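PDB 2B78: methyltransferase from Streptococcus mutans, which is probably an S-adenosylmethionine-dependent methyltransferase with a PUA-like domain that may bind RNA, its substrate not being established. Local coordinates for residues L219-A224 and S240-K245; I290-S295 and I328-A333; D271-F276 and Y310-R315. All coordinates share one frame; numbering follows the deposited sequence.

How the contacts relate
Contacts 1 and 2 each join neighbouring parallel strands and the loops at their C-terminal ends in one Rossmann-like sheet; contact 3 joins two helices that pack on it. The centres of contacts 1 and 2 are about 12 Å apart: Leu-219 N lies 2.8 Å from Ile-290 O, a probable hydrogen bond, and the Phe-220 ring packs on Pro-293 and Pro-294. Contact 3 touches both, Val-272 CG2 meeting Phe-220 CZ at 3.5 Å and Leu-313 CD1 meeting Ile-291 CG2 at 3.6 Å. Asp-242 of contact 1 and Asp-271 and Val-272 of contact 3 bind S-adenosyl-L-homocysteine in a structure of this protein; the ligand is absent from this chain.

Contact 1. Residues L219-A224 and S240-K245; sequences LFSYTA and SVDLAK
Val-241 O receives two successive backbone N-H groups from 219-224: a weak bond from Phe-220 N at 2.8 Å and a straighter one from Ser-221 N at 3.1 Å (164° at the hydrogen). The Ser-221 donor stands above the carbonyl plane, where the chain leaves the parallel bridge between Leu-219 and Val-241. One residue on, Tyr-222 N donates to Asp-242 OD1 at 2.9 Å, approaching from above the carboxylate plane. The other oxygen, OD2, accepts Ala-244 N at 3.1 Å in an Asx turn, and also takes a hydrogen from a water that donates its second one to Tyr-222 O at 2.8 Å. Three hydrogen bonds therefore grip the carboxylate and fix its rotation. With CG anti to the backbone N (chi1 -160°), Asp-242 swings this group over the loop, while Ser-221 OG presses on Asp-242 CB at 3.3 Å. Van der Waals contacts flank the polar ones. Leu-219 CD2 lies alongside Val-241 CB at 4.1 Å, both side chains pointing the same way, and Ala-224 CB rests 3.6 Å from Ser-240 OG, a hydroxyl hydrogen-bonded to Ser-227. Asp-242, at the end of strand 237-242 and facing the loop after strand 215-219, has the usual place of the cofactor-binding acid in Rossmann-like methyltransferases, in keeping with its part in the S-adenosyl-L-homocysteine site. Ala-224 occupies the N-cap position of helix 225-232. Strand 237-242 runs between 215-219 and 265-269; helix 272-281 packs on Leu-219 and Val-241, and helix 247-257 touches Ala-224 and Asp-242.

Contact 2. Residues I290-S295 and I328-A333; sequences IIDPPS and IASTNA
The Asp-Pro-Pro-Ser loop that leaves strand 286-291, the DPP sequence found in motif IV of many methyltransferases, lies here beside the end of the neighbouring parallel strand 325-331. The segments run almost exactly the same way, 4° apart. Two straight backbone bonds hold the strands together: Ile-291 N to Ile-328 O at 2.9 Å and Ser-330 N to Ile-291 O at 2.8 Å. Ile-290 and Ile-328 lie side by side on one face of the sheet, with Ile-290 CG1 4.0 Å from Ile-328 CD1, whereas Ile-291 and Ala-329 share the other face. Beyond the bridges side chains add to the backbone bonds; the chains bow apart at the two prolines and approach again at Ser-295 and Ala-333. The Ser-330 hydroxyl donates to Asp-292 OD1 from above the carboxylate plane; the modelled separation of 2.5 Å is very short and its exact value doubtful. Both groups reach this meeting by the same kind of torsion, Asp-292 CG and Ser-330 OG each being anti to its own backbone N (chi1 -175° and 162°). Asp-292 OD2 is held separately by Gln-199, so each carboxylate oxygen has its own donor. Pro-293 follows with CD 3.7 Å from Ser-330 O, a carbonyl that also accepts a hydrogen bond from Tyr-310 OH of helix 306-319. In the other segment, Thr-331 OG1 accepts Ala-333 N at 3.2 Å, an ST turn that bends the chain as the strand ends. Parallel strands paired in register and followed by loops at their C-terminal ends are typical of the Rossmann-like methyltransferase fold, in which motif IV lies at the C-terminal end of a central strand, beside the cofactor pocket.

Contact 3. Residues D271-F276 and Y310-R315; sequences DVFDYF and YHKLIR
Residues 272-276 of helix 272-281 and 310-315 of helix 306-319 run in nearly the same direction, the axes of these short segments 28° apart and 11.2 Å distant at closest approach; the nearest CA atoms, of Phe-273 and Leu-313, are 8.1 Å apart. At that spacing the backbones do not touch, and side chains make the contact, one ring reaching a backbone oxygen. Leu-313 is the central one. Its CD2 methyl touches Phe-273 CZ at 3.8 Å and Phe-276 CE2 at 4.0 Å, and Val-272 CG1 lies slightly farther off. Each phenylalanine side chain crosses that of Leu-313 at about a right angle. The two aromatic rings also meet within their own helix, Phe-273 CD1 lying in plane at the edge of the Phe-276 ring. Phe-276 CZ is the atom that meets the backbone, 3.6 Å from Leu-313 O. On the outer side, Lys-312 bends at its third torsion (chi3 62°), which folds the chain back over Phe-273: CE comes within 3.8 Å of Phe-273 CE1, and NZ stands 4.6 Å from the ring centroid, 27° off the normal, an off-centre cation-pi contact. The first helix is capped by Asp-271, whose OD2 accepts Asp-274 N through its anti lone pair and Phe-273 N weakly. With Asp-271 and Val-272 both cofactor-site residues, this helix start borders the pocket. The helices are thus joined by dispersion between apolar groups, supplemented by a lysine whose charge probably gains some stabilisation from the Phe-273 pi cloud.

Contact 1. Residues L219-A224 and S240-K245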
ATOM      1  N   LEU A 219     -14.320   2.844   9.154  1.00 10.98           N
ATOM      2  CA  LEU A 219     -15.060   2.420   7.959  1.00 10.93           C
ATOM      3  C   LEU A 219     -14.164   1.702   6.945  1.00 10.14           C
ATOM      4  O   LEU A 219     -13.021   2.126   6.698  1.00 11.43           O
ATOM      5  CB  LEU A 219     -15.733   3.640   7.317  1.00  8.22           C
ATOM      6  CG  LEU A 219     -16.682   4.403   8.251  1.00  7.30           C
ATOM      7  CD1 LEU A 219     -17.232   5.623   7.534  1.00  6.18           C
ATOM      8  CD2 LEU A 219     -17.820   3.496   8.707  1.00  7.99           C
ATOM      9  N   PHE A 220     -14.683   0.626   6.357  1.00  9.05           N
ATOM     10  CA  PHE A 220     -13.917  -0.186   5.395  1.00 11.12           C
ATOM     11  C   PHE A 220     -12.734  -0.760   6.179  1.00 10.76           C
ATOM     12  O   PHE A 220     -11.595  -0.795   5.703  1.00  7.86           O
ATOM     13  CB  PHE A 220     -13.397   0.672   4.232  1.00 12.16           C
ATOM     14  CG  PHE A 220     -14.483   1.306   3.405  1.00 13.36           C
ATOM     15  CD1 PHE A 220     -15.211   0.552   2.488  1.00 14.03           C
ATOM     16  CD2 PHE A 220     -14.787   2.658   3.553  1.00 13.51           C
ATOM     17  CE1 PHE A 220     -16.241   1.135   1.728  1.00 14.57           C
ATOM     18  CE2 PHE A 220     -15.812   3.256   2.801  1.00 13.74           C
ATOM     19  CZ  PHE A 220     -16.541   2.489   1.886  1.00 14.69           C
ATOM     20  N   SER A 221     -13.037  -1.214   7.392  1.00 11.94           N
ATOM     21  CA  SER A 221     -12.069  -1.762   8.347  1.00 12.76           C
ATOM     22  C   SER A 221     -11.148  -2.891   7.873  1.00 12.61           C
ATOM     23  O   SER A 221     -10.020  -3.015   8.360  1.00 12.59           O
ATOM     24  CB  SER A 221     -12.832  -2.245   9.576  1.00 12.29           C
ATOM     25  OG  SER A 221     -13.756  -3.240   9.174  1.00 15.43           O
ATOM     26  N   TYR A 222     -11.642  -3.712   6.947  1.00 12.11           N
ATOM     27  CA  TYR A 222     -10.911  -4.857   6.391  1.00 12.04           C
ATOM     28  C   TYR A 222     -10.688  -5.911   7.475  1.00 12.50           C
ATOM     29  O   TYR A 222     -11.465  -6.879   7.559  1.00 13.38           O
ATOM     30  CB  TYR A 222      -9.586  -4.410   5.741  1.00 10.00           C
ATOM     31  CG  TYR A 222      -8.779  -5.561   5.171  1.00  9.40           C
ATOM     32  CD1 TYR A 222      -9.401  -6.618   4.508  1.00  6.82           C
ATOM     33  CD2 TYR A 222      -7.397  -5.629   5.365  1.00  9.81           C
ATOM     34  CE1 TYR A 222      -8.662  -7.726   4.060  1.00  8.64           C
ATOM     35  CE2 TYR A 222      -6.654  -6.729   4.927  1.00 10.29           C
ATOM     36  CZ  TYR A 222      -7.294  -7.772   4.281  1.00  8.48           C
ATOM     37  OH  TYR A 222      -6.570  -8.874   3.897  1.00 10.75           O
ATOM     38  N   THR A 223      -9.651  -5.751   8.301  1.00 11.31           N
ATOM     39  CA  THR A 223      -9.436  -6.684   9.397  1.00 10.42           C
ATOM     40  C   THR A 223      -9.338  -5.886  10.697  1.00 11.00           C
ATOM     41  O   THR A 223      -8.879  -6.383  11.727  1.00  9.95           O
ATOM     42  CB  THR A 223      -8.175  -7.565   9.211  1.00 10.03           C
ATOM     43  OG1 THR A 223      -6.995  -6.754   9.218  1.00 11.13           O
ATOM     44  CG2 THR A 223      -8.268  -8.331   7.904  1.00  9.11           C
ATOM     45  N   ALA A 224      -9.793  -4.639  10.628  1.00 10.40           N
ATOM     46  CA  ALA A 224      -9.819  -3.739  11.777  1.00 10.28           C
ATOM     47  C   ALA A 224      -8.458  -3.465  12.410  1.00 10.23           C
ATOM     48  O   ALA A 224      -8.370  -3.265  13.624  1.00  9.94           O
ATOM     49  CB  ALA A 224     -10.775  -4.287  12.828  1.00  9.64           C
ATOM     50  N   SER A 240     -15.953  -1.186  14.127  1.00 10.55           N
ATOM     51  CA  SER A 240     -15.302  -1.465  12.859  1.00 10.50           C
ATOM     52  C   SER A 240     -16.331  -1.981  11.861  1.00 11.97           C
ATOM     53  O   SER A 240     -17.006  -2.988  12.108  1.00 11.42           O
ATOM     54  CB  SER A 240     -14.203  -2.502  13.077  1.00  8.98           C
ATOM     55  OG  SER A 240     -13.375  -2.119  14.168  1.00  9.03           O
ATOM     56  N   VAL A 241     -16.446  -1.294  10.731  1.00 12.42           N
ATOM     57  CA  VAL A 241     -17.432  -1.672   9.726  1.00 13.04           C
ATOM     58  C   VAL A 241     -16.852  -2.098   8.386  1.00 14.82           C
ATOM     59  O   VAL A 241     -16.094  -1.350   7.756  1.00 13.08           O
ATOM     60  CB  VAL A 241     -18.411  -0.508   9.474  1.00 11.41           C
ATOM     61  CG1 VAL A 241     -19.564  -0.983   8.575  1.00  9.44           C
ATOM     62  CG2 VAL A 241     -18.926   0.037  10.793  1.00  9.75           C
ATOM     63  N   ASP A 242     -17.208  -3.307   7.944  1.00 16.23           N
ATOM     64  CA  ASP A 242     -16.744  -3.806   6.656  1.00 16.40           C
ATOM     65  C   ASP A 242     -17.869  -4.583   5.988  1.00 17.95           C
ATOM     66  O   ASP A 242     -18.669  -5.239   6.657  1.00 18.63           O
ATOM     67  CB  ASP A 242     -15.533  -4.732   6.816  1.00 16.26           C
ATOM     68  CG  ASP A 242     -14.742  -4.866   5.531  1.00 15.20           C
ATOM     69  OD1 ASP A 242     -13.995  -3.919   5.208  1.00 17.97           O
ATOM     70  OD2 ASP A 242     -14.869  -5.899   4.832  1.00 17.18           O
ATOM     71  N   LEU A 243     -17.924  -4.517   4.666  1.00 18.53           N
ATOM     72  CA  LEU A 243     -18.955  -5.219   3.918  1.00 19.38           C
ATOM     73  C   LEU A 243     -18.786  -6.739   3.926  1.00 18.23           C
ATOM     74  O   LEU A 243     -19.759  -7.464   3.746  1.00 18.31           O
ATOM     75  CB  LEU A 243     -18.957  -4.730   2.466  1.00 21.66           C
ATOM     76  CG  LEU A 243     -19.908  -5.443   1.508  1.00 24.49           C
ATOM     77  CD1 LEU A 243     -21.349  -5.071   1.839  1.00 25.07           C
ATOM     78  CD2 LEU A 243     -19.572  -5.052   0.078  1.00 25.57           C
ATOM     79  N   ALA A 244     -17.567  -7.222   4.148  1.00 16.30           N
ATOM     80  CA  ALA A 244     -17.294  -8.666   4.100  1.00 15.62           C
ATOM     81  C   ALA A 244     -17.398  -9.488   5.388  1.00 15.50           C
ATOM     82  O   ALA A 244     -16.778  -9.172   6.405  1.00 13.56           O
ATOM     83  CB  ALA A 244     -15.925  -8.898   3.462  1.00 14.52           C
ATOM     84  N   LYS A 245     -18.169 -10.571   5.315  1.00 16.37           N
ATOM     85  CA  LYS A 245     -18.369 -11.467   6.459  1.00 18.31           C
ATOM     86  C   LYS A 245     -17.023 -11.947   7.009  1.00 18.25           C
ATOM     87  O   LYS A 245     -16.875 -12.175   8.211  1.00 18.93           O
ATOM     88  CB  LYS A 245     -19.207 -12.680   6.034  1.00 19.46           C
ATOM     89  CG  LYS A 245     -20.626 -12.354   5.600  1.00 22.93           C
ATOM     90  CD  LYS A 245     -21.369 -13.601   5.114  1.00 25.30           C
ATOM     91  CE  LYS A 245     -22.810 -13.262   4.733  1.00 28.44           C
ATOM     92  NZ  LYS A 245     -23.537 -14.412   4.112  1.00 29.51           N
TER
HETATM   93  O   HOH W   1     -12.662  -8.095   5.289  1.00 21.89           O

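Contact 2. Residues I290-S295 and I328-A333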
ATOM      1  N   ILE A 290     -12.518   6.991  10.938  1.00 12.88           N
ATOM      2  CA  ILE A 290     -11.444   6.643  10.027  1.00 12.70           C
ATOM      3  C   ILE A 290     -12.107   6.140   8.762  1.00 12.66           C
ATOM      4  O   ILE A 290     -13.007   5.307   8.824  1.00 13.56           O
ATOM      5  CB  ILE A 290     -10.552   5.542  10.622  1.00 13.02           C
ATOM      6  CG1 ILE A 290      -9.929   6.048  11.931  1.00 11.27           C
ATOM      7  CG2 ILE A 290      -9.491   5.129   9.604  1.00 13.10           C
ATOM      8  CD1 ILE A 290      -9.125   5.011  12.698  1.00 10.94           C
ATOM      9  N   ILE A 291     -11.677   6.667   7.625  1.00 11.79           N
ATOM     10  CA  ILE A 291     -12.240   6.287   6.336  1.00 11.54           C
ATOM     11  C   ILE A 291     -11.088   5.789   5.466  1.00 13.69           C
ATOM     12  O   ILE A 291     -10.140   6.531   5.193  1.00 12.79           O
ATOM     13  CB  ILE A 291     -12.925   7.511   5.690  1.00 12.60           C
ATOM     14  CG1 ILE A 291     -13.870   8.155   6.710  1.00 11.66           C
ATOM     15  CG2 ILE A 291     -13.676   7.095   4.429  1.00  9.61           C
ATOM     16  CD1 ILE A 291     -14.517   9.445   6.247  1.00 12.87           C
ATOM     17  N   ASP A 292     -11.167   4.536   5.027  1.00 14.09           N
ATOM     18  CA  ASP A 292     -10.097   3.962   4.224  1.00 15.17           C
ATOM     19  C   ASP A 292     -10.613   2.919   3.233  1.00 15.76           C
ATOM     20  O   ASP A 292     -10.358   1.723   3.383  1.00 16.88           O
ATOM     21  CB  ASP A 292      -9.058   3.342   5.168  1.00 15.72           C
ATOM     22  CG  ASP A 292      -7.835   2.820   4.444  1.00 16.57           C
ATOM     23  OD1 ASP A 292      -7.337   3.512   3.534  1.00 15.92           O
ATOM     24  OD2 ASP A 292      -7.364   1.718   4.805  1.00 19.78           O
ATOM     25  N   PRO A 293     -11.350   3.362   2.201  1.00 16.66           N
ATOM     26  CA  PRO A 293     -11.904   2.458   1.185  1.00 18.47           C
ATOM     27  C   PRO A 293     -10.809   1.715   0.422  1.00 20.16           C
ATOM     28  O   PRO A 293      -9.773   2.287   0.093  1.00 21.99           O
ATOM     29  CB  PRO A 293     -12.715   3.400   0.292  1.00 17.38           C
ATOM     30  CG  PRO A 293     -11.984   4.695   0.424  1.00 15.31           C
ATOM     31  CD  PRO A 293     -11.691   4.761   1.898  1.00 15.78           C
ATOM     32  N   PRO A 294     -11.025   0.422   0.144  1.00 21.35           N
ATOM     33  CA  PRO A 294     -10.079  -0.444  -0.576  1.00 22.15           C
ATOM     34  C   PRO A 294      -9.699   0.089  -1.954  1.00 23.92           C
ATOM     35  O   PRO A 294     -10.550   0.586  -2.695  1.00 23.93           O
ATOM     36  CB  PRO A 294     -10.832  -1.769  -0.681  1.00 19.42           C
ATOM     37  CG  PRO A 294     -11.798  -1.726   0.446  1.00 20.78           C
ATOM     38  CD  PRO A 294     -12.276  -0.300   0.423  1.00 19.76           C
ATOM     39  N   SER A 295      -8.421  -0.021  -2.300  1.00 26.78           N
ATOM     40  CA  SER A 295      -7.947   0.429  -3.595  1.00 29.87           C
ATOM     41  C   SER A 295      -7.910  -0.784  -4.521  1.00 32.07           C
ATOM     42  O   SER A 295      -7.557  -0.667  -5.701  1.00 32.89           O
ATOM     43  CB  SER A 295      -6.542   1.032  -3.477  1.00 31.46           C
ATOM     44  OG  SER A 295      -6.479   2.060  -2.490  1.00 32.68           O
ATOM     45  N   ILE A 328      -9.942  10.866   9.845  1.00 13.94           N
ATOM     46  CA  ILE A 328      -8.669  10.406   9.311  1.00 13.71           C
ATOM     47  C   ILE A 328      -9.072   9.853   7.948  1.00 13.49           C
ATOM     48  O   ILE A 328      -9.642   8.769   7.852  1.00 13.11           O
ATOM     49  CB  ILE A 328      -8.063   9.305  10.194  1.00 13.12           C
ATOM     50  CG1 ILE A 328      -7.703   9.903  11.553  1.00 13.99           C
ATOM     51  CG2 ILE A 328      -6.808   8.712   9.538  1.00 14.63           C
ATOM     52  CD1 ILE A 328      -7.131   8.910  12.543  1.00 17.04           C
ATOM     53  N   ALA A 329      -8.832  10.646   6.906  1.00 13.34           N
ATOM     54  CA  ALA A 329      -9.182  10.266   5.538  1.00 11.53           C
ATOM     55  C   ALA A 329      -7.986   9.660   4.835  1.00 11.14           C
ATOM     56  O   ALA A 329      -7.001  10.352   4.528  1.00 10.94           O
ATOM     57  CB  ALA A 329      -9.680  11.492   4.754  1.00 10.51           C
ATOM     58  N   SER A 330      -8.093   8.365   4.559  1.00 11.65           N
ATOM     59  CA  SER A 330      -7.033   7.615   3.917  1.00 12.39           C
ATOM     60  C   SER A 330      -7.426   7.042   2.559  1.00 12.95           C
ATOM     61  O   SER A 330      -8.601   6.789   2.281  1.00 13.61           O
ATOM     62  CB  SER A 330      -6.589   6.482   4.849  1.00 10.78           C
ATOM     63  OG  SER A 330      -5.864   5.493   4.154  1.00  9.28           O
ATOM     64  N   THR A 331      -6.433   6.860   1.700  1.00 15.24           N
ATOM     65  CA  THR A 331      -6.660   6.282   0.379  1.00 17.14           C
ATOM     66  C   THR A 331      -5.329   5.798  -0.164  1.00 18.75           C
ATOM     67  O   THR A 331      -4.291   6.420   0.086  1.00 19.03           O
ATOM     68  CB  THR A 331      -7.264   7.305  -0.624  1.00 16.47           C
ATOM     69  OG1 THR A 331      -7.473   6.659  -1.890  1.00 16.15           O
ATOM     70  CG2 THR A 331      -6.324   8.487  -0.833  1.00 16.76           C
ATOM     71  N   ASN A 332      -5.361   4.679  -0.884  1.00 20.21           N
ATOM     72  CA  ASN A 332      -4.156   4.110  -1.489  1.00 22.05           C
ATOM     73  C   ASN A 332      -4.269   4.220  -3.005  1.00 22.42           C
ATOM     74  O   ASN A 332      -3.500   3.588  -3.734  1.00 22.77           O
ATOM     75  CB  ASN A 332      -3.993   2.629  -1.119  1.00 24.93           C
ATOM     76  CG  ASN A 332      -3.418   2.421   0.269  1.00 28.96           C
ATOM     77  OD1 ASN A 332      -2.347   2.937   0.597  1.00 32.07           O
ATOM     78  ND2 ASN A 332      -4.117   1.644   1.088  1.00 30.59           N
ATOM     79  N   ALA A 333      -5.228   5.021  -3.473  1.00 22.00           N
ATOM     80  CA  ALA A 333      -5.462   5.207  -4.911  1.00 21.71           C
ATOM     81  C   ALA A 333      -4.293   5.906  -5.595  1.00 22.03           C
ATOM     82  O   ALA A 333      -4.091   7.108  -5.410  1.00 20.17           O
ATOM     83  CB  ALA A 333      -6.735   6.002  -5.132  1.00 20.87           C
TER

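Contact 3. Residues D271-F276 and Y310-R315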
ATOM      1  N   ASP A 271     -22.786  -2.657   4.482  1.00 17.33           N
ATOM      2  CA  ASP A 271     -22.351  -1.729   3.445  1.00 15.58           C
ATOM      3  C   ASP A 271     -22.120  -0.406   4.194  1.00 15.80           C
ATOM      4  O   ASP A 271     -22.899  -0.042   5.081  1.00 15.28           O
ATOM      5  CB  ASP A 271     -23.460  -1.568   2.407  1.00 13.83           C
ATOM      6  CG  ASP A 271     -23.138  -0.523   1.377  1.00 12.75           C
ATOM      7  OD1 ASP A 271     -22.396  -0.826   0.408  1.00 12.50           O
ATOM      8  OD2 ASP A 271     -23.622   0.608   1.547  1.00 10.86           O
ATOM      9  N   VAL A 272     -21.051   0.308   3.854  1.00 16.46           N
ATOM     10  CA  VAL A 272     -20.741   1.557   4.552  1.00 17.18           C
ATOM     11  C   VAL A 272     -21.826   2.622   4.421  1.00 16.37           C
ATOM     12  O   VAL A 272     -22.082   3.364   5.367  1.00 16.97           O
ATOM     13  CB  VAL A 272     -19.368   2.117   4.096  1.00 17.37           C
ATOM     14  CG1 VAL A 272     -19.181   3.544   4.602  1.00 15.52           C
ATOM     15  CG2 VAL A 272     -18.245   1.234   4.667  1.00 16.90           C
ATOM     16  N   PHE A 273     -22.469   2.712   3.264  1.00 15.54           N
ATOM     17  CA  PHE A 273     -23.532   3.702   3.128  1.00 16.15           C
ATOM     18  C   PHE A 273     -24.740   3.257   3.935  1.00 15.54           C
ATOM     19  O   PHE A 273     -25.462   4.089   4.492  1.00 16.04           O
ATOM     20  CB  PHE A 273     -23.902   3.913   1.662  1.00 15.53           C
ATOM     21  CG  PHE A 273     -22.893   4.724   0.908  1.00 16.96           C
ATOM     22  CD1 PHE A 273     -22.720   6.081   1.195  1.00 17.41           C
ATOM     23  CD2 PHE A 273     -22.079   4.132  -0.050  1.00 15.27           C
ATOM     24  CE1 PHE A 273     -21.742   6.835   0.531  1.00 18.57           C
ATOM     25  CE2 PHE A 273     -21.098   4.881  -0.719  1.00 16.63           C
ATOM     26  CZ  PHE A 273     -20.931   6.231  -0.426  1.00 16.17           C
ATOM     27  N   ASP A 274     -24.965   1.948   4.013  1.00 15.53           N
ATOM     28  CA  ASP A 274     -26.088   1.456   4.806  1.00 14.38           C
ATOM     29  C   ASP A 274     -25.793   1.746   6.274  1.00 13.53           C
ATOM     30  O   ASP A 274     -26.717   1.981   7.069  1.00 13.44           O
ATOM     31  CB  ASP A 274     -26.309  -0.051   4.609  1.00 13.18           C
ATOM     32  CG  ASP A 274     -26.975  -0.382   3.278  1.00 14.41           C
ATOM     33  OD1 ASP A 274     -27.661   0.492   2.701  1.00 13.69           O
ATOM     34  OD2 ASP A 274     -26.825  -1.528   2.809  1.00 16.78           O
ATOM     35  N   TYR A 275     -24.514   1.732   6.647  1.00 12.27           N
ATOM     36  CA  TYR A 275     -24.180   2.020   8.033  1.00 12.03           C
ATOM     37  C   TYR A 275     -24.378   3.503   8.343  1.00 10.95           C
ATOM     38  O   TYR A 275     -24.753   3.858   9.460  1.00 10.14           O
ATOM     39  CB  TYR A 275     -22.737   1.626   8.374  1.00 12.62           C
ATOM     40  CG  TYR A 275     -22.502   1.683   9.866  1.00 14.35           C
ATOM     41  CD1 TYR A 275     -22.974   0.668  10.700  1.00 14.98           C
ATOM     42  CD2 TYR A 275     -21.904   2.795  10.460  1.00 15.03           C
ATOM     43  CE1 TYR A 275     -22.868   0.760  12.092  1.00 15.71           C
ATOM     44  CE2 TYR A 275     -21.788   2.897  11.855  1.00 16.43           C
ATOM     45  CZ  TYR A 275     -22.276   1.875  12.662  1.00 15.01           C
ATOM     46  OH  TYR A 275     -22.183   1.965  14.035  1.00 16.29           O
ATOM     47  N   PHE A 276     -24.120   4.370   7.364  1.00 10.55           N
ATOM     48  CA  PHE A 276     -24.303   5.799   7.581  1.00 11.24           C
ATOM     49  C   PHE A 276     -25.764   6.042   7.921  1.00 12.48           C
ATOM     50  O   PHE A 276     -26.081   6.767   8.866  1.00 14.42           O
ATOM     51  CB  PHE A 276     -23.915   6.604   6.332  1.00 11.32           C
ATOM     52  CG  PHE A 276     -22.436   6.891   6.218  1.00 10.85           C
ATOM     53  CD1 PHE A 276     -21.720   7.371   7.311  1.00 10.13           C
ATOM     54  CD2 PHE A 276     -21.776   6.731   5.000  1.00 12.34           C
ATOM     55  CE1 PHE A 276     -20.365   7.689   7.194  1.00 11.02           C
ATOM     56  CE2 PHE A 276     -20.425   7.048   4.870  1.00 11.17           C
ATOM     57  CZ  PHE A 276     -19.717   7.528   5.969  1.00 10.57           C
ATOM     58  N   TYR A 310     -15.519   9.950  -3.105  1.00 18.14           N
ATOM     59  CA  TYR A 310     -14.965  10.125  -1.767  1.00 15.08           C
ATOM     60  C   TYR A 310     -15.681  11.236  -0.986  1.00 15.39           C
ATOM     61  O   TYR A 310     -15.884  11.114   0.228  1.00 14.63           O
ATOM     62  CB  TYR A 310     -13.460  10.411  -1.838  1.00 11.89           C
ATOM     63  CG  TYR A 310     -12.716   9.966  -0.591  1.00 11.23           C
ATOM     64  CD1 TYR A 310     -12.042   8.741  -0.553  1.00 10.86           C
ATOM     65  CD2 TYR A 310     -12.737  10.741   0.563  1.00 10.22           C
ATOM     66  CE1 TYR A 310     -11.404   8.305   0.620  1.00 10.58           C
ATOM     67  CE2 TYR A 310     -12.111  10.315   1.733  1.00  9.42           C
ATOM     68  CZ  TYR A 310     -11.449   9.101   1.754  1.00  9.39           C
ATOM     69  OH  TYR A 310     -10.835   8.690   2.913  1.00 11.31           O
ATOM     70  N   HIS A 311     -16.090  12.304  -1.670  1.00 15.58           N
ATOM     71  CA  HIS A 311     -16.758  13.416  -0.986  1.00 14.64           C
ATOM     72  C   HIS A 311     -18.001  12.966  -0.230  1.00 14.89           C
ATOM     73  O   HIS A 311     -18.412  13.602   0.744  1.00 14.69           O
ATOM     74  CB  HIS A 311     -17.134  14.537  -1.975  1.00 15.12           C
ATOM     75  CG  HIS A 311     -18.220  14.164  -2.946  1.00 16.04           C
ATOM     76  ND1 HIS A 311     -18.008  13.326  -4.021  1.00 15.55           N
ATOM     77  CD2 HIS A 311     -19.534  14.493  -2.981  1.00 14.14           C
ATOM     78  CE1 HIS A 311     -19.144  13.153  -4.674  1.00 15.61           C
ATOM     79  NE2 HIS A 311     -20.085  13.850  -4.063  1.00 15.70           N
ATOM     80  N   LYS A 312     -18.600  11.866  -0.668  1.00 14.70           N
ATOM     81  CA  LYS A 312     -19.801  11.362  -0.010  1.00 14.42           C
ATOM     82  C   LYS A 312     -19.473  10.744   1.344  1.00 15.33           C
ATOM     83  O   LYS A 312     -20.269  10.829   2.284  1.00 13.67           O
ATOM     84  CB  LYS A 312     -20.479  10.322  -0.896  1.00 16.21           C
ATOM     85  CG  LYS A 312     -21.047  10.896  -2.183  1.00 16.83           C
ATOM     86  CD  LYS A 312     -21.647   9.792  -3.041  1.00 19.75           C
ATOM     87  CE  LYS A 312     -22.799   9.115  -2.324  1.00 20.50           C
ATOM     88  NZ  LYS A 312     -23.488   8.143  -3.216  1.00 22.50           N
ATOM     89  N   LEU A 313     -18.302  10.114   1.446  1.00 15.58           N
ATOM     90  CA  LEU A 313     -17.896   9.493   2.704  1.00 14.16           C
ATOM     91  C   LEU A 313     -17.644  10.587   3.738  1.00 14.07           C
ATOM     92  O   LEU A 313     -18.020  10.459   4.901  1.00 14.18           O
ATOM     93  CB  LEU A 313     -16.623   8.667   2.507  1.00 12.42           C
ATOM     94  CG  LEU A 313     -16.723   7.580   1.440  1.00 13.77           C
ATOM     95  CD1 LEU A 313     -15.372   6.872   1.312  1.00 11.27           C
ATOM     96  CD2 LEU A 313     -17.829   6.592   1.797  1.00  9.67           C
ATOM     97  N   ILE A 314     -17.006  11.665   3.301  1.00 13.53           N
ATOM     98  CA  ILE A 314     -16.716  12.789   4.177  1.00 12.75           C
ATOM     99  C   ILE A 314     -17.998  13.492   4.613  1.00 13.07           C
ATOM    100  O   ILE A 314     -18.176  13.798   5.795  1.00 13.52           O
ATOM    101  CB  ILE A 314     -15.799  13.810   3.464  1.00 13.79           C
ATOM    102  CG1 ILE A 314     -14.410  13.197   3.245  1.00 13.86           C
ATOM    103  CG2 ILE A 314     -15.696  15.089   4.287  1.00 13.05           C
ATOM    104  CD1 ILE A 314     -13.611  12.982   4.535  1.00 13.68           C
ATOM    105  N   ARG A 315     -18.894  13.735   3.659  1.00 12.69           N
ATOM    106  CA  ARG A 315     -20.160  14.414   3.938  1.00 12.26           C
ATOM    107  C   ARG A 315     -20.993  13.645   4.949  1.00 12.07           C
ATOM    108  O   ARG A 315     -21.428  14.197   5.963  1.00 12.94           O
ATOM    109  CB  ARG A 315     -20.969  14.598   2.650  1.00 14.09           C
ATOM    110  CG  ARG A 315     -22.298  15.361   2.839  1.00 16.63           C
ATOM    111  CD  ARG A 315     -23.029  15.603   1.516  1.00 15.42           C
ATOM    112  NE  ARG A 315     -22.237  16.403   0.584  1.00 18.50           N
ATOM    113  CZ  ARG A 315     -21.517  15.905  -0.417  1.00 20.34           C
ATOM    114  NH1 ARG A 315     -21.484  14.590  -0.639  1.00 19.85           N
ATOM    115  NH2 ARG A 315     -20.817  16.722  -1.193  1.00 21.58           N
TER